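Local coordinates for hypothetical sugar ABC-transporter sugar binding protein (Arthrobacter globiformis, PDB 7BVT) that binds cyclic alpha-maltosyl-1,6-maltose, a cyclic glucose tetrasaccharide, and probably delivers it to an ABC transporter as the extracellular sugar-binding component, at residues 96-100 with 101-105; 108-111 with 112-116. One frame throughout, in Å; residues are numbered along the deposited sequence.

Interaction 1 (96-100 with 101-105)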
ATOM      1  N   GLN A  96      -5.431  -4.070 -14.402  1.00 19.29           N
ATOM      2  CA  GLN A  96      -6.614  -3.627 -15.168  1.00 20.48           C
ATOM      3  C   GLN A  96      -6.167  -2.769 -16.344  1.00 18.54           C
ATOM      4  O   GLN A  96      -6.712  -2.925 -17.464  1.00 21.31           O
ATOM      5  CB  GLN A  96      -7.554  -2.890 -14.232  1.00 20.94           C
ATOM      6  CG  GLN A  96      -8.092  -3.819 -13.141  1.00 26.55           C
ATOM      7  CD  GLN A  96      -8.848  -3.011 -12.134  1.00 32.41           C
ATOM      8  OE1 GLN A  96      -9.966  -2.591 -12.415  1.00 32.85           O
ATOM      9  NE2 GLN A  96      -8.237  -2.764 -10.976  1.00 33.52           N
ATOM     10  N   ILE A  97      -5.247  -1.860 -16.099  1.00 19.66           N
ATOM     11  CA  ILE A  97      -4.755  -0.942 -17.164  1.00 18.62           C
ATOM     12  C   ILE A  97      -4.060  -1.748 -18.260  1.00 18.31           C
ATOM     13  O   ILE A  97      -4.211  -1.436 -19.459  1.00 17.71           O
ATOM     14  CB  ILE A  97      -3.857   0.151 -16.556  1.00 19.35           C
ATOM     15  CG1 ILE A  97      -4.718   1.077 -15.677  1.00 18.31           C
ATOM     16  CG2 ILE A  97      -3.073   0.890 -17.657  1.00 19.85           C
ATOM     17  CD1 ILE A  97      -3.964   2.010 -14.815  1.00 18.54           C
ATOM     18  N   ALA A  98      -3.362  -2.814 -17.891  1.00 19.21           N
ATOM     19  CA  ALA A  98      -2.660  -3.676 -18.857  1.00 19.16           C
ATOM     20  C   ALA A  98      -3.666  -4.301 -19.845  1.00 18.90           C
ATOM     21  O   ALA A  98      -3.269  -4.672 -20.934  1.00 21.78           O
ATOM     22  CB  ALA A  98      -1.851  -4.718 -18.116  1.00 21.59           C
ATOM     23  N   ASP A  99      -4.928  -4.464 -19.463  1.00 20.15           N
ATOM     24  CA  ASP A  99      -5.996  -5.001 -20.343  1.00 22.70           C
ATOM     25  C   ASP A  99      -6.665  -3.866 -21.128  1.00 25.62           C
ATOM     26  O   ASP A  99      -7.403  -4.185 -22.046  1.00 30.40           O
ATOM     27  CB  ASP A  99      -7.054  -5.774 -19.538  1.00 23.84           C
ATOM     28  CG  ASP A  99      -6.601  -7.150 -19.054  1.00 28.13           C
ATOM     29  OD1 ASP A  99      -5.650  -7.693 -19.642  1.00 32.80           O
ATOM     30  OD2 ASP A  99      -7.213  -7.660 -18.067  1.00 33.05           O
ATOM     31  N   ILE A 100      -6.479  -2.603 -20.751  1.00 22.59           N
ATOM     32  CA  ILE A 100      -7.127  -1.441 -21.444  1.00 21.77           C
ATOM     33  C   ILE A 100      -6.327  -1.102 -22.694  1.00 25.07           C
ATOM     34  O   ILE A 100      -6.926  -0.845 -23.757  1.00 25.68           O
ATOM     35  CB  ILE A 100      -7.248  -0.234 -20.522  1.00 22.10           C
ATOM     36  CG1 ILE A 100      -8.190  -0.582 -19.371  1.00 22.69           C
ATOM     37  CG2 ILE A 100      -7.674   0.991 -21.368  1.00 23.12           C
ATOM     38  CD1 ILE A 100      -8.323   0.467 -18.332  1.00 24.72           C
ATOM     39  N   GLY A 101      -5.015  -1.123 -22.569  1.00 22.82           N
ATOM     40  CA  GLY A 101      -4.110  -0.763 -23.655  1.00 25.41           C
ATOM     41  C   GLY A 101      -2.814  -1.511 -23.471  1.00 26.60           C
ATOM     42  O   GLY A 101      -2.490  -1.794 -22.315  1.00 25.92           O
ATOM     43  N   THR A 102      -2.142  -1.834 -24.567  1.00 24.55           N
ATOM     44  CA  THR A 102      -0.870  -2.578 -24.566  1.00 24.02           C
ATOM     45  C   THR A 102       0.196  -1.724 -23.883  1.00 21.89           C
ATOM     46  O   THR A 102       0.480  -0.573 -24.345  1.00 21.66           O
ATOM     47  CB  THR A 102      -0.370  -2.918 -25.977  1.00 27.34           C
ATOM     48  OG1 THR A 102      -1.370  -3.746 -26.555  1.00 29.06           O
ATOM     49  CG2 THR A 102       0.944  -3.657 -25.983  1.00 26.71           C
ATOM     50  N   LEU A 103       0.792  -2.259 -22.823  1.00 19.93           N
ATOM     51  CA  LEU A 103       1.835  -1.541 -22.098  1.00 17.67           C
ATOM     52  C   LEU A 103       3.197  -1.987 -22.610  1.00 18.76           C
ATOM     53  O   LEU A 103       3.399  -3.192 -22.851  1.00 21.19           O
ATOM     54  CB  LEU A 103       1.691  -1.791 -20.603  1.00 17.76           C
ATOM     55  CG  LEU A 103       0.377  -1.319 -19.987  1.00 18.31           C
ATOM     56  CD1 LEU A 103       0.345  -1.705 -18.514  1.00 18.39           C
ATOM     57  CD2 LEU A 103       0.204   0.188 -20.155  1.00 19.51           C
ATOM     58  N   ALA A 104       4.082  -1.032 -22.773  1.00 16.84           N
ATOM     59  CA  ALA A 104       5.483  -1.285 -23.156  1.00 17.36           C
ATOM     60  C   ALA A 104       6.216  -2.044 -22.056  1.00 19.10           C
ATOM     61  O   ALA A 104       5.983  -1.816 -20.845  1.00 19.46           O
ATOM     62  CB  ALA A 104       6.234  -0.033 -23.476  1.00 18.99           C
ATOM     63  N   ASP A 105       7.165  -2.873 -22.472  1.00 19.36           N
ATOM     64  CA  ASP A 105       8.060  -3.519 -21.504  1.00 18.38           C
ATOM     65  C   ASP A 105       9.162  -2.541 -21.107  1.00 17.91           C
ATOM     66  O   ASP A 105       9.854  -1.954 -22.007  1.00 18.42           O
ATOM     67  CB  ASP A 105       8.579  -4.811 -22.115  1.00 18.69           C
ATOM     68  CG  ASP A 105       9.395  -5.663 -21.164  1.00 19.06           C
ATOM     69  OD1 ASP A 105       9.675  -5.267 -20.007  1.00 17.25           O
ATOM     70  OD2 ASP A 105       9.680  -6.803 -21.613  1.00 20.04           O
TER
HETATM   71  O   HOH W   1      -0.478  -4.562 -21.794  1.00 23.65           O

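Interaction 2 (108-111 with 112-116)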
ATOM      1  N   GLY A 108      14.959  -3.164 -20.453  1.00 19.50           N
ATOM      2  CA  GLY A 108      15.740  -2.695 -21.602  1.00 21.22           C
ATOM      3  C   GLY A 108      15.491  -1.236 -21.930  1.00 24.18           C
ATOM      4  O   GLY A 108      16.149  -0.730 -22.862  1.00 23.66           O
ATOM      5  N   ARG A 109      14.598  -0.565 -21.202  1.00 20.80           N
ATOM      6  CA  ARG A 109      14.305   0.889 -21.426  1.00 22.23           C
ATOM      7  C   ARG A 109      14.769   1.671 -20.198  1.00 24.10           C
ATOM      8  O   ARG A 109      15.426   2.691 -20.330  1.00 31.89           O
ATOM      9  CB  ARG A 109      12.819   1.086 -21.720  1.00 21.86           C
ATOM     10  CG  ARG A 109      12.307   0.342 -22.949  1.00 25.77           C
ATOM     11  CD  ARG A 109      10.938   0.807 -23.427  1.00 26.44           C
ATOM     12  NE  ARG A 109      10.273  -0.226 -24.272  1.00 27.10           N
ATOM     13  CZ  ARG A 109      10.470  -0.364 -25.572  1.00 30.88           C
ATOM     14  NH1 ARG A 109      11.217   0.493 -26.236  1.00 29.71           N
ATOM     15  NH2 ARG A 109       9.863  -1.319 -26.247  1.00 35.05           N
ATOM     16  N   ILE A 110      14.445   1.202 -19.029  1.00 18.67           N
ATOM     17  CA  ILE A 110      14.977   1.749 -17.752  1.00 17.87           C
ATOM     18  C   ILE A 110      16.240   0.980 -17.422  1.00 19.25           C
ATOM     19  O   ILE A 110      16.241  -0.250 -17.580  1.00 20.37           O
ATOM     20  CB  ILE A 110      13.890   1.656 -16.659  1.00 16.73           C
ATOM     21  CG1 ILE A 110      12.648   2.438 -17.098  1.00 17.23           C
ATOM     22  CG2 ILE A 110      14.439   2.068 -15.314  1.00 18.43           C
ATOM     23  CD1 ILE A 110      11.514   2.432 -16.076  1.00 18.19           C
ATOM     24  N   PRO A 111      17.308   1.606 -16.920  1.00 18.69           N
ATOM     25  CA  PRO A 111      18.555   0.883 -16.683  1.00 21.84           C
ATOM     26  C   PRO A 111      18.346  -0.325 -15.771  1.00 21.10           C
ATOM     27  O   PRO A 111      17.617  -0.296 -14.774  1.00 20.39           O
ATOM     28  CB  PRO A 111      19.465   1.909 -16.000  1.00 22.57           C
ATOM     29  CG  PRO A 111      18.983   3.195 -16.615  1.00 23.76           C
ATOM     30  CD  PRO A 111      17.486   3.039 -16.631  1.00 21.74           C
ATOM     31  N   ASP A 112      18.993  -1.418 -16.139  1.00 21.54           N
ATOM     32  CA  ASP A 112      18.915  -2.658 -15.363  1.00 22.11           C
ATOM     33  C   ASP A 112      19.217  -2.389 -13.889  1.00 21.49           C
ATOM     34  O   ASP A 112      18.476  -2.909 -12.971  1.00 23.03           O
ATOM     35  CB  ASP A 112      19.890  -3.702 -15.906  1.00 25.43           C
ATOM     36  CG  ASP A 112      19.803  -4.111 -17.372  1.00 28.42           C
ATOM     37  OD1 ASP A 112      18.853  -3.755 -18.101  1.00 30.75           O
ATOM     38  OD2 ASP A 112      20.693  -4.873 -17.788  1.00 30.53           O
ATOM     39  N   ASP A 113      20.253  -1.604 -13.567  1.00 21.76           N
ATOM     40  CA  ASP A 113      20.635  -1.393 -12.144  1.00 24.09           C
ATOM     41  C   ASP A 113      19.534  -0.611 -11.401  1.00 20.59           C
ATOM     42  O   ASP A 113      19.331  -0.844 -10.215  1.00 22.55           O
ATOM     43  CB  ASP A 113      21.992  -0.730 -11.987  1.00 28.26           C
ATOM     44  CG  ASP A 113      23.156  -1.625 -12.426  1.00 32.15           C
ATOM     45  OD1 ASP A 113      22.907  -2.793 -12.756  1.00 36.74           O
ATOM     46  OD2 ASP A 113      24.293  -1.116 -12.472  1.00 39.85           O
ATOM     47  N   THR A 114      18.802   0.255 -12.091  1.00 19.75           N
ATOM     48  CA  THR A 114      17.668   0.961 -11.450  1.00 17.83           C
ATOM     49  C   THR A 114      16.590  -0.081 -11.113  1.00 16.95           C
ATOM     50  O   THR A 114      16.133  -0.128  -9.990  1.00 18.10           O
ATOM     51  CB  THR A 114      17.108   2.046 -12.376  1.00 17.58           C
ATOM     52  OG1 THR A 114      18.128   3.077 -12.403  1.00 20.52           O
ATOM     53  CG2 THR A 114      15.790   2.572 -11.875  1.00 18.88           C
ATOM     54  N   LEU A 115      16.223  -0.899 -12.111  1.00 19.63           N
ATOM     55  CA  LEU A 115      15.124  -1.874 -11.879  1.00 18.16           C
ATOM     56  C   LEU A 115      15.534  -2.893 -10.792  1.00 18.44           C
ATOM     57  O   LEU A 115      14.698  -3.240  -9.952  1.00 19.56           O
ATOM     58  CB  LEU A 115      14.725  -2.510 -13.207  1.00 18.56           C
ATOM     59  CG  LEU A 115      14.029  -1.586 -14.199  1.00 19.97           C
ATOM     60  CD1 LEU A 115      13.727  -2.307 -15.499  1.00 22.01           C
ATOM     61  CD2 LEU A 115      12.763  -1.040 -13.579  1.00 20.64           C
ATOM     62  N   THR A 116      16.787  -3.297 -10.728  1.00 19.63           N
ATOM     63  CA  THR A 116      17.278  -4.226  -9.670  1.00 19.14           C
ATOM     64  C   THR A 116      17.136  -3.604  -8.285  1.00 20.02           C
ATOM     65  O   THR A 116      16.771  -4.291  -7.341  1.00 20.80           O
ATOM     66  CB  THR A 116      18.757  -4.613  -9.873  1.00 21.36           C
ATOM     67  OG1 THR A 116      18.764  -5.273 -11.135  1.00 26.97           O
ATOM     68  CG2 THR A 116      19.218  -5.506  -8.742  1.00 28.71           C
TER
HETATM   69  O   HOH W   2      16.557  -2.809 -17.929  1.00 22.02           O

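Interaction 1 (96-100 with 101-105)
Leu-103 folds back over the last turn of helix 94-100 and lays its isobutyl group against Ala-98 and Ile-97. Its CB heads for the helix, and CG, anti to the carbonyl carbon (chi1 -61°), is carried on toward the backbone of Ala-98. There the two methyls part. CD1 sits over Ala-98, 3.6 Å from its CA and 3.7 Å from its CB, so it covers main chain and side chain of that residue together. CD2 turns to Ile-97 and meets the CG2 branch at 4.2 Å, a looser touch; the end of Ile-97 leads away from the loop, and its side chain also packs on Leu-71 and Leu-74 of helix 70-80. Met-300 lies against both Ile-97 and Leu-103, and Val-133 against Leu-103, which places the leucine between the helix and the sheet.

Gly-101 N gives its hydrogen to Ile-97 O at 3.2 Å, and the same oxygen also accepts from Ile-100 N. One residue on, Ala-98 O is met by a water instead of an amide of the loop: water 1 donates to it at 2.9 Å and accepts from Leu-103 N at 2.8 Å, bridging the helix end and the loop. Beyond the bend, Thr-102 and Ala-104 join by backbone hydrogen bonds to Glu-303 and Val-301. The arrangement is that of a helix C-terminus closed by a hydrophobic residue returning from the following loop, here beside the sheet of a periplasmic-binding-protein fold.

Interaction 2 (108-111 with 112-116)
Ile-110 and Leu-115 cross at about a right angle where the chain enters helix 112-117, forming a hydrophobic staple, in which the residue before the N-cap (Ile-110) meets the fourth after it (Leu-115); Pro-111 holds the N-cap position. With CG1 of Ile-110 beside the backbone N (chi1 -59°), the CG2 branch is left anti to N and points into the notch between two helix residues. On one of them it meets Thr-114 CG2 methyl to methyl at 3.7 Å, again at roughly a right angle; on the other it rests against Leu-115 CG at 3.8 Å. Leu-115 straddles Ile-110 with its fork: CD2 lies beside the CG2 methyl, while CD1 reaches back to CB of the isoleucine at 4.1 Å. Cut back to an alanine, Leu-115 would lose this fork, and one flank of Ile-110 is likely to be left uncovered beside Val-135 of strand 131-136, which both side chains touch. Leu-316 and Ser-317 of helix 306-319 also pack on Ile-110, making it the buried member of an otherwise surface contact.

Pro-111 has its ring beside Thr-114, with CB 4.0 Å from OG1, and its carbonyl starts the helical bonding. Leu-115 N donates to Pro-111 O, and Thr-114 N reaches the same oxygen only weakly. Asp-112 swings its carboxylate back from the helix toward the loop. There water 2 donates to Asp-112 OD1 at 2.5 Å and to Ile-110 O at 2.6 Å, and accepts from Gly-108 N at 3.0 Å.

Interaction 1 closes the end of helix 94-100 and interaction 2, next along the chain, opens helix 112-117, so the two frame the loop that joins these consecutive helices. Their centres lie 20 Å apart, yet they touch where Ala-104 CB packs 4.1 Å from Arg-109 NE. Both also border strand 131-136 of the mixed sheet, through Val-133 in the first case and Val-135 in the second. The side chain of Ile-97 is about 12 Å from a bound glucose, and no residue of either contact is among those lining the sugar pocket. Away from that pocket, the loop is tied to the sheet by Ala-104 with Val-301 and to helix 306-319 by the salt bridge of Arg-109 with Asp-310.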